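Ferredoxin (Nitrosospira multiformis, PDB 3LMF) is of unknown function but probably binds copper(I) ions through cysteine thiols inside a four-helix bundle, as copper storage proteins do. Local coordinates at residues H20-R23 with T24-M28; C52-I55 with C56-S59; E96-Q99 with T100-C104. All coordinates share one frame; numbering follows the deposited sequence.

Contact 1 (H20-R23 with T24-M28)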
ATOM      1  N   HIS A  20      10.035   7.459  -8.656  1.00 21.57           N
ATOM      2  CA  HIS A  20       9.628   8.224  -9.834  1.00 23.11           C
ATOM      3  C   HIS A  20       8.722   7.403 -10.751  1.00 18.06           C
ATOM      4  O   HIS A  20       7.686   7.882 -11.207  1.00 25.23           O
ATOM      5  CB  HIS A  20      10.865   8.695 -10.615  1.00 26.19           C
ATOM      6  CG  HIS A  20      10.543   9.527 -11.818  1.00 33.89           C
ATOM      7  ND1 HIS A  20      10.044  10.808 -11.726  1.00 40.59           N
ATOM      8  CD2 HIS A  20      10.629   9.251 -13.142  1.00 37.42           C
ATOM      9  CE1 HIS A  20       9.833  11.285 -12.941  1.00 35.66           C
ATOM     10  NE2 HIS A  20      10.179  10.360 -13.817  1.00 33.93           N
ATOM     11  N   CYS A  21       9.111   6.161 -11.011  1.00 19.06           N
ATOM     12  CA  CYS A  21       8.336   5.281 -11.881  1.00 19.63           C
ATOM     13  C   CYS A  21       6.989   4.931 -11.266  1.00 18.27           C
ATOM     14  O   CYS A  21       5.981   4.791 -11.970  1.00 18.00           O
ATOM     15  CB  CYS A  21       9.126   3.997 -12.179  1.00  7.85           C
ATOM     16  SG  CYS A  21       8.304   2.842 -13.313  1.00 23.32           S
ATOM     17  N   TYR A  22       6.961   4.767  -9.952  1.00 20.27           N
ATOM     18  CA  TYR A  22       5.700   4.449  -9.297  1.00 18.44           C
ATOM     19  C   TYR A  22       4.745   5.638  -9.454  1.00 15.51           C
ATOM     20  O   TYR A  22       3.597   5.465  -9.852  1.00 21.80           O
ATOM     21  CB  TYR A  22       5.957   4.086  -7.824  1.00 19.61           C
ATOM     22  CG  TYR A  22       5.045   4.721  -6.807  1.00 23.49           C
ATOM     23  CD1 TYR A  22       3.669   4.495  -6.821  1.00 25.11           C
ATOM     24  CD2 TYR A  22       5.572   5.501  -5.790  1.00 29.12           C
ATOM     25  CE1 TYR A  22       2.847   5.030  -5.836  1.00 28.38           C
ATOM     26  CE2 TYR A  22       4.767   6.038  -4.806  1.00 30.32           C
ATOM     27  CZ  TYR A  22       3.409   5.800  -4.829  1.00 33.37           C
ATOM     28  OH  TYR A  22       2.628   6.313  -3.822  1.00 37.68           O
ATOM     29  N   ARG A  23       5.226   6.844  -9.181  1.00 15.42           N
ATOM     30  CA  ARG A  23       4.384   8.022  -9.317  1.00 20.03           C
ATOM     31  C   ARG A  23       3.870   8.205 -10.746  1.00 20.19           C
ATOM     32  O   ARG A  23       2.689   8.480 -10.960  1.00 20.63           O
ATOM     33  CB  ARG A  23       5.147   9.267  -8.864  1.00 15.95           C
ATOM     34  CG  ARG A  23       5.321   9.315  -7.358  1.00 18.12           C
ATOM     35  CD  ARG A  23       6.200  10.454  -6.921  1.00 24.43           C
ATOM     36  NE  ARG A  23       5.765  11.722  -7.479  1.00 31.92           N
ATOM     37  CZ  ARG A  23       6.207  12.906  -7.073  1.00 34.91           C
ATOM     38  NH1 ARG A  23       5.759  14.014  -7.652  1.00 31.39           N
ATOM     39  NH2 ARG A  23       7.083  12.984  -6.081  1.00 32.05           N
ATOM     40  N   THR A  24       4.764   8.038 -11.713  1.00 22.17           N
ATOM     41  CA  THR A  24       4.433   8.176 -13.125  1.00 14.92           C
ATOM     42  C   THR A  24       3.411   7.135 -13.588  1.00 20.75           C
ATOM     43  O   THR A  24       2.440   7.472 -14.255  1.00 28.26           O
ATOM     44  CB  THR A  24       5.710   8.062 -13.996  1.00 21.92           C
ATOM     45  OG1 THR A  24       6.635   9.087 -13.615  1.00 24.18           O
ATOM     46  CG2 THR A  24       5.384   8.214 -15.482  1.00 21.94           C
ATOM     47  N   CYS A  25       3.611   5.870 -13.244  1.00 20.90           N
ATOM     48  CA  CYS A  25       2.658   4.868 -13.682  1.00 22.72           C
ATOM     49  C   CYS A  25       1.262   5.088 -13.103  1.00 23.00           C
ATOM     50  O   CYS A  25       0.275   5.019 -13.837  1.00 21.63           O
ATOM     51  CB  CYS A  25       3.182   3.464 -13.364  1.00 21.54           C
ATOM     52  SG  CYS A  25       4.632   3.024 -14.415  1.00 29.94           S
ATOM     53  N   LEU A  26       1.176   5.376 -11.806  1.00 20.79           N
ATOM     54  CA  LEU A  26      -0.122   5.609 -11.166  1.00 23.43           C
ATOM     55  C   LEU A  26      -0.815   6.834 -11.770  1.00 20.18           C
ATOM     56  O   LEU A  26      -1.993   6.781 -12.129  1.00 21.63           O
ATOM     57  CB  LEU A  26       0.049   5.837  -9.656  1.00 18.49           C
ATOM     58  CG  LEU A  26      -1.000   5.255  -8.700  1.00 28.92           C
ATOM     59  CD1 LEU A  26      -0.967   6.039  -7.380  1.00 23.83           C
ATOM     60  CD2 LEU A  26      -2.391   5.322  -9.310  1.00 17.98           C
ATOM     61  N   ARG A  27      -0.075   7.933 -11.874  1.00 19.52           N
ATOM     62  CA  ARG A  27      -0.616   9.174 -12.410  1.00 25.80           C
ATOM     63  C   ARG A  27      -1.156   9.040 -13.826  1.00 25.66           C
ATOM     64  O   ARG A  27      -2.305   9.389 -14.106  1.00 25.71           O
ATOM     65  CB  ARG A  27       0.450  10.274 -12.373  1.00 31.65           C
ATOM     66  CG  ARG A  27       0.018  11.582 -13.035  1.00 44.25           C
ATOM     67  CD  ARG A  27       1.023  12.698 -12.766  1.00 40.43           C
ATOM     68  NE  ARG A  27       2.357  12.407 -13.294  1.00 38.48           N
ATOM     69  CZ  ARG A  27       2.681  12.435 -14.584  1.00 46.62           C
ATOM     70  NH1 ARG A  27       1.766  12.741 -15.496  1.00 36.90           N
ATOM     71  NH2 ARG A  27       3.924  12.165 -14.963  1.00 43.74           N
HETATM   72  N   MSE A  28      -0.332   8.519 -14.720  1.00 22.07           N
HETATM   73  CA  MSE A  28      -0.743   8.378 -16.107  1.00 35.30           C
HETATM   74  C   MSE A  28      -1.900   7.410 -16.309  1.00 29.17           C
HETATM   75  O   MSE A  28      -2.803   7.671 -17.109  1.00 31.84           O
HETATM   76  CB  MSE A  28       0.459   7.979 -16.951  1.00 30.70           C
HETATM   77  CG  MSE A  28       1.600   8.948 -16.757  1.00 44.68           C
HETATM   78 SE   MSE A  28       2.630   9.211 -18.335  1.00 62.71          SE
HETATM   79  CE  MSE A  28       1.526  10.585 -19.146  1.00 62.24           C
TER
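Thr-24 grips His-20, one turn back along helix 8-36, with two hydrogen bonds to the same carbonyl. Its backbone N lies 3.0 Å from His-20 O and its hydroxyl OG1 lies 2.9 Å from that oxygen, the two donors arriving from opposite faces of the carbonyl plane. OG1 stands beside its own backbone N (chi1 -59°), which turns it back over the preceding turn and over one face of the imidazole near its rim, 3.8 Å from His-20 NE2. A valine here, with a methyl in place of the hydroxyl, would probably leave His-20 O with the backbone bond alone and the ring face without its polar neighbour.

Among apolar contacts, Cys-21 SG and Cys-25 SG sit 3.8 Å apart, and Tyr-22 CE1 approaches Leu-26 CD1 obliquely at 4.2 Å. Tyr-22 OH bonds Asn-61 of the second subunit, and Arg-23 NH1 forms a salt bridge with Asp-16 of the second subunit.

The two thiols, buried and too far apart for a disulfide, have the CxxxC spacing by which helices of copper storage proteins offer paired sulfur ligands to copper(I); the same is plausible here.

Contact 2 (C52-I55 with C56-S59)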
ATOM      1  N   CYS A  52       2.640  -2.371 -12.208  1.00 21.62           N
ATOM      2  CA  CYS A  52       3.938  -1.725 -12.206  1.00 15.76           C
ATOM      3  C   CYS A  52       4.028  -0.699 -11.079  1.00 18.32           C
ATOM      4  O   CYS A  52       5.026  -0.658 -10.357  1.00 28.63           O
ATOM      5  CB  CYS A  52       4.202  -1.055 -13.556  1.00 21.73           C
ATOM      6  SG  CYS A  52       5.860  -0.361 -13.724  1.00 22.82           S
ATOM      7  N   ALA A  53       2.995   0.121 -10.907  1.00 17.26           N
ATOM      8  CA  ALA A  53       3.014   1.116  -9.832  1.00 18.58           C
ATOM      9  C   ALA A  53       3.106   0.430  -8.468  1.00 12.38           C
ATOM     10  O   ALA A  53       3.831   0.880  -7.582  1.00 21.33           O
ATOM     11  CB  ALA A  53       1.763   1.992  -9.900  1.00 16.45           C
ATOM     12  N   GLU A  54       2.365  -0.665  -8.323  1.00 16.25           N
ATOM     13  CA  GLU A  54       2.340  -1.458  -7.098  1.00 15.18           C
ATOM     14  C   GLU A  54       3.718  -2.037  -6.764  1.00 17.96           C
ATOM     15  O   GLU A  54       4.255  -1.788  -5.690  1.00 17.83           O
ATOM     16  CB  GLU A  54       1.341  -2.606  -7.250  1.00 25.39           C
ATOM     17  CG  GLU A  54       1.162  -3.473  -6.012  1.00 28.14           C
ATOM     18  CD  GLU A  54       0.407  -2.762  -4.917  1.00 43.51           C
ATOM     19  OE1 GLU A  54       0.099  -3.400  -3.886  1.00 42.12           O
ATOM     20  OE2 GLU A  54       0.119  -1.554  -5.081  1.00 53.74           O
ATOM     21  N   ILE A  55       4.282  -2.816  -7.687  1.00 12.33           N
ATOM     22  CA  ILE A  55       5.586  -3.421  -7.461  1.00 11.73           C
ATOM     23  C   ILE A  55       6.668  -2.366  -7.201  1.00 14.33           C
ATOM     24  O   ILE A  55       7.505  -2.555  -6.322  1.00 21.84           O
ATOM     25  CB  ILE A  55       6.011  -4.353  -8.642  1.00 14.81           C
ATOM     26  CG1 ILE A  55       7.196  -5.233  -8.220  1.00 23.86           C
ATOM     27  CG2 ILE A  55       6.443  -3.532  -9.839  1.00 12.93           C
ATOM     28  CD1 ILE A  55       6.943  -6.098  -6.983  1.00 19.25           C
ATOM     29  N   CYS A  56       6.647  -1.246  -7.924  1.00 13.62           N
ATOM     30  CA  CYS A  56       7.660  -0.214  -7.692  1.00 14.21           C
ATOM     31  C   CYS A  56       7.529   0.353  -6.281  1.00 20.22           C
ATOM     32  O   CYS A  56       8.528   0.611  -5.609  1.00 21.40           O
ATOM     33  CB  CYS A  56       7.539   0.917  -8.715  1.00 16.02           C
ATOM     34  SG  CYS A  56       8.079   0.458 -10.375  1.00 23.60           S
ATOM     35  N   GLN A  57       6.293   0.528  -5.832  1.00 20.78           N
ATOM     36  CA  GLN A  57       6.034   1.053  -4.495  1.00 24.43           C
ATOM     37  C   GLN A  57       6.518   0.066  -3.437  1.00 20.00           C
ATOM     38  O   GLN A  57       6.994   0.462  -2.377  1.00 23.31           O
ATOM     39  CB  GLN A  57       4.535   1.320  -4.326  1.00 17.88           C
ATOM     40  CG  GLN A  57       4.171   2.154  -3.118  1.00 37.26           C
ATOM     41  CD  GLN A  57       2.737   2.666  -3.183  1.00 45.61           C
ATOM     42  OE1 GLN A  57       2.263   3.320  -2.259  1.00 54.89           O
ATOM     43  NE2 GLN A  57       2.046   2.372  -4.282  1.00 50.38           N
ATOM     44  N   THR A  58       6.398  -1.221  -3.738  1.00 20.02           N
ATOM     45  CA  THR A  58       6.838  -2.262  -2.817  1.00 19.83           C
ATOM     46  C   THR A  58       8.367  -2.256  -2.733  1.00 16.19           C
ATOM     47  O   THR A  58       8.944  -2.290  -1.645  1.00 16.28           O
ATOM     48  CB  THR A  58       6.314  -3.647  -3.276  1.00 22.47           C
ATOM     49  OG1 THR A  58       4.881  -3.635  -3.253  1.00 19.86           O
ATOM     50  CG2 THR A  58       6.820  -4.761  -2.369  1.00 16.43           C
ATOM     51  N   SER A  59       9.018  -2.192  -3.886  1.00 14.85           N
ATOM     52  CA  SER A  59      10.481  -2.152  -3.936  1.00 17.72           C
ATOM     53  C   SER A  59      10.974  -0.932  -3.164  1.00 18.22           C
ATOM     54  O   SER A  59      11.905  -1.022  -2.367  1.00 23.86           O
ATOM     55  CB  SER A  59      10.949  -2.073  -5.387  1.00 17.80           C
ATOM     56  OG  SER A  59      10.590  -3.265  -6.081  1.00 30.11           O
TER
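Cys-52 and Cys-56 form a CxxxC pair on helix 43-64, the second helix of the four-helix bundle, and both thiols face its interior. With this spacing their sulfurs lie one turn apart on the helix, Cys-52 SG 4.1 Å from Cys-56 SG. They get there by different torsions: Cys-52 SG is anti to its backbone N (chi1 -174°), whereas Cys-56 SG stands beside its own N, which brings it within 3.3 Å of Cys-52 O. The backbone bond from Cys-56 N to Cys-52 O, 3.0 Å long, joins the same two residues. Around Cys-56 gather Cys-21 of helix 8-36 and Cys-77 and Cys-81 of helix 70-90, which makes the sulfur lining a shared feature of the bundle.

Ile-55 lies next to this row, its CG2 4.3 Å from Cys-56 SG, and packs on Phe-62 of the third subunit. Two polar side chains also face that subunit: Glu-54 OE1 bonds Asn-61 of the third subunit, and Thr-58 OG1 bonds the Thr-58 hydroxyl of that chain.

Ser-59 takes hold of Ile-55 O twice. Its backbone N donates nearly along the C=O axis over 2.9 Å, while its hydroxyl reaches Ile-55 O from 39° out of the carbonyl plane, with OG 3.2 Å from the oxygen.

Contact 3 (E96-Q99 with T100-C104)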
ATOM      1  N   GLU A  96       6.783   9.563 -21.577  1.00 35.37           N
ATOM      2  CA  GLU A  96       7.336   9.705 -20.238  1.00 38.82           C
ATOM      3  C   GLU A  96       7.327   8.382 -19.464  1.00 37.71           C
ATOM      4  O   GLU A  96       8.228   8.115 -18.668  1.00 34.87           O
ATOM      5  CB  GLU A  96       6.551  10.765 -19.465  1.00 47.61           C
ATOM      6  CG  GLU A  96       7.150  11.109 -18.113  1.00 59.51           C
ATOM      7  CD  GLU A  96       6.372  12.191 -17.389  1.00 67.10           C
ATOM      8  OE1 GLU A  96       6.775  12.552 -16.260  1.00 58.09           O
ATOM      9  OE2 GLU A  96       5.361  12.675 -17.950  1.00 63.15           O
ATOM     10  N   CYS A  97       6.314   7.558 -19.706  1.00 31.77           N
ATOM     11  CA  CYS A  97       6.195   6.283 -19.015  1.00 33.06           C
ATOM     12  C   CYS A  97       7.216   5.261 -19.514  1.00 33.70           C
ATOM     13  O   CYS A  97       7.795   4.515 -18.722  1.00 32.44           O
ATOM     14  CB  CYS A  97       4.778   5.732 -19.170  1.00 35.73           C
ATOM     15  SG  CYS A  97       4.363   4.444 -17.983  1.00 37.76           S
ATOM     16  N   VAL A  98       7.431   5.224 -20.826  1.00 31.53           N
ATOM     17  CA  VAL A  98       8.402   4.304 -21.409  1.00 28.63           C
ATOM     18  C   VAL A  98       9.770   4.581 -20.788  1.00 27.84           C
ATOM     19  O   VAL A  98      10.453   3.667 -20.328  1.00 32.84           O
ATOM     20  CB  VAL A  98       8.519   4.487 -22.946  1.00 32.73           C
ATOM     21  CG1 VAL A  98       9.574   3.543 -23.499  1.00 26.17           C
ATOM     22  CG2 VAL A  98       7.177   4.226 -23.617  1.00 26.58           C
ATOM     23  N   GLN A  99      10.149   5.855 -20.767  1.00 26.66           N
ATOM     24  CA  GLN A  99      11.429   6.300 -20.224  1.00 30.80           C
ATOM     25  C   GLN A  99      11.668   5.891 -18.771  1.00 33.88           C
ATOM     26  O   GLN A  99      12.702   5.304 -18.439  1.00 33.19           O
ATOM     27  CB  GLN A  99      11.524   7.824 -20.329  1.00 39.65           C
ATOM     28  CG  GLN A  99      12.742   8.431 -19.652  1.00 54.53           C
ATOM     29  CD  GLN A  99      13.881   8.716 -20.616  1.00 65.94           C
ATOM     30  OE1 GLN A  99      14.414   7.807 -21.257  1.00 71.23           O
ATOM     31  NE2 GLN A  99      14.255   9.991 -20.729  1.00 70.78           N
ATOM     32  N   THR A 100      10.709   6.211 -17.907  1.00 31.51           N
ATOM     33  CA  THR A 100      10.842   5.903 -16.491  1.00 27.21           C
ATOM     34  C   THR A 100      10.827   4.400 -16.213  1.00 23.29           C
ATOM     35  O   THR A 100      11.537   3.928 -15.332  1.00 24.39           O
ATOM     36  CB  THR A 100       9.739   6.607 -15.662  1.00 30.84           C
ATOM     37  OG1 THR A 100      10.054   6.496 -14.268  1.00 39.57           O
ATOM     38  CG2 THR A 100       8.374   5.979 -15.923  1.00 24.87           C
ATOM     39  N   CYS A 101      10.035   3.647 -16.966  1.00 19.38           N
ATOM     40  CA  CYS A 101       9.987   2.211 -16.760  1.00 18.83           C
ATOM     41  C   CYS A 101      11.301   1.539 -17.152  1.00 24.58           C
ATOM     42  O   CYS A 101      11.696   0.555 -16.530  1.00 27.83           O
ATOM     43  CB  CYS A 101       8.818   1.589 -17.526  1.00 18.66           C
ATOM     44  SG  CYS A 101       7.192   1.834 -16.725  1.00 28.67           S
ATOM     45  N   ARG A 102      11.982   2.064 -18.172  1.00 26.52           N
ATOM     46  CA  ARG A 102      13.264   1.501 -18.606  1.00 28.45           C
ATOM     47  C   ARG A 102      14.360   1.777 -17.586  1.00 25.61           C
ATOM     48  O   ARG A 102      15.171   0.896 -17.277  1.00 35.09           O
ATOM     49  CB  ARG A 102      13.690   2.089 -19.956  1.00 29.90           C
ATOM     50  CG  ARG A 102      12.883   1.603 -21.145  1.00 30.31           C
ATOM     51  CD  ARG A 102      13.251   2.376 -22.404  1.00 37.26           C
ATOM     52  NE  ARG A 102      12.521   1.883 -23.571  1.00 48.21           N
ATOM     53  CZ  ARG A 102      12.555   2.455 -24.769  1.00 41.34           C
ATOM     54  NH1 ARG A 102      11.857   1.939 -25.771  1.00 34.17           N
ATOM     55  NH2 ARG A 102      13.281   3.547 -24.960  1.00 29.31           N
ATOM     56  N   GLN A 103      14.389   3.007 -17.079  1.00 28.27           N
ATOM     57  CA  GLN A 103      15.381   3.416 -16.089  1.00 31.00           C
ATOM     58  C   GLN A 103      15.209   2.608 -14.810  1.00 28.78           C
ATOM     59  O   GLN A 103      16.162   2.022 -14.306  1.00 33.36           O
ATOM     60  CB  GLN A 103      15.242   4.908 -15.762  1.00 40.09           C
ATOM     61  CG  GLN A 103      16.160   5.369 -14.620  1.00 61.17           C
ATOM     62  CD  GLN A 103      15.868   6.788 -14.129  1.00 71.28           C
ATOM     63  OE1 GLN A 103      14.759   7.088 -13.662  1.00 67.11           O
ATOM     64  NE2 GLN A 103      16.873   7.665 -14.220  1.00 65.13           N
ATOM     65  N   CYS A 104      13.989   2.572 -14.289  1.00 26.54           N
ATOM     66  CA  CYS A 104      13.734   1.831 -13.070  1.00 21.31           C
ATOM     67  C   CYS A 104      14.155   0.374 -13.211  1.00 15.06           C
ATOM     68  O   CYS A 104      14.774  -0.185 -12.317  1.00 13.86           O
ATOM     69  CB  CYS A 104      12.249   1.938 -12.700  1.00 19.77           C
ATOM     70  SG  CYS A 104      11.785   1.091 -11.173  1.00 26.77           S
TER
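The guanidinium of Arg-102 carries Val-98 on one face: methyl CG1 sits 3.3 Å above its plane, displaced toward the rim, and lies 3.4 Å from both Arg-102 NE and Arg-102 CZ. NH1 makes a salt bridge with Glu-89 of helix 70-90. Val-98 and Arg-102 run side by side and point the same way. Val-98 CG1 is anti to its backbone N (chi1 178°), which puts CG1, and not CG2, on the arginine's side; Arg-102 leans back alongside it. Arg-102 is exposed and also touches a crystal neighbour, which may contribute to its pose.

In the backbone, Arg-102 N donates to Val-98 O at 3.1 Å and has a second, weak bond to Gln-99 O.

On the inner side of helix 95-112, Cys-97 SG and Cys-101 SG are 4.0 Å apart, one turn of the helix between them. Cys-101 SG also lies 3.4 Å from Cys-97 O. Cys-97 packs on Cys-88 of helix 70-90 and Met-49 of helix 43-64, and Cys-101 on Ala-85 of helix 70-90.

Thr-100 turns its methyl to the preceding turn, with CG2 3.2 Å from Cys-97 O. Its hydroxyl, anti to the backbone N (chi1 -169°), is directed instead at helix 8-36, where Thr-100 touches His-20 and Cys-21. Glu-96 reaches the same helix by a salt bridge to Arg-27.

The two flanks therefore differ in chemistry. On the outer side an arginine meets a methyl on one face and pairs its charge with Glu-89, while the inner side presents buried thiols with CxxxC spacing, soft sulfur donors facing the interior of the bundle.

The three contacts come in series along the chain, on helix 8-36, helix 43-64 and helix 95-112 of the four-helix bundle. Centres of contacts 1 and 2, and of contacts 1 and 3, are about 10 Å apart; those of contacts 2 and 3 are about 13 Å apart. All three meet inside the bundle through sulfur: Cys-25 SG is 3.7 Å from Cys-52 SG and 3.6 Å from Cys-101 SG, and Cys-56 SG is 3.8 Å from Cys-104 SG. The CxxxC pairs thus merge into a thiol-lined core, consistent with binding several copper(I) ions. Contacts 1 and 2 also reach other subunits, whereas contact 3 touches no other chain of the assembly.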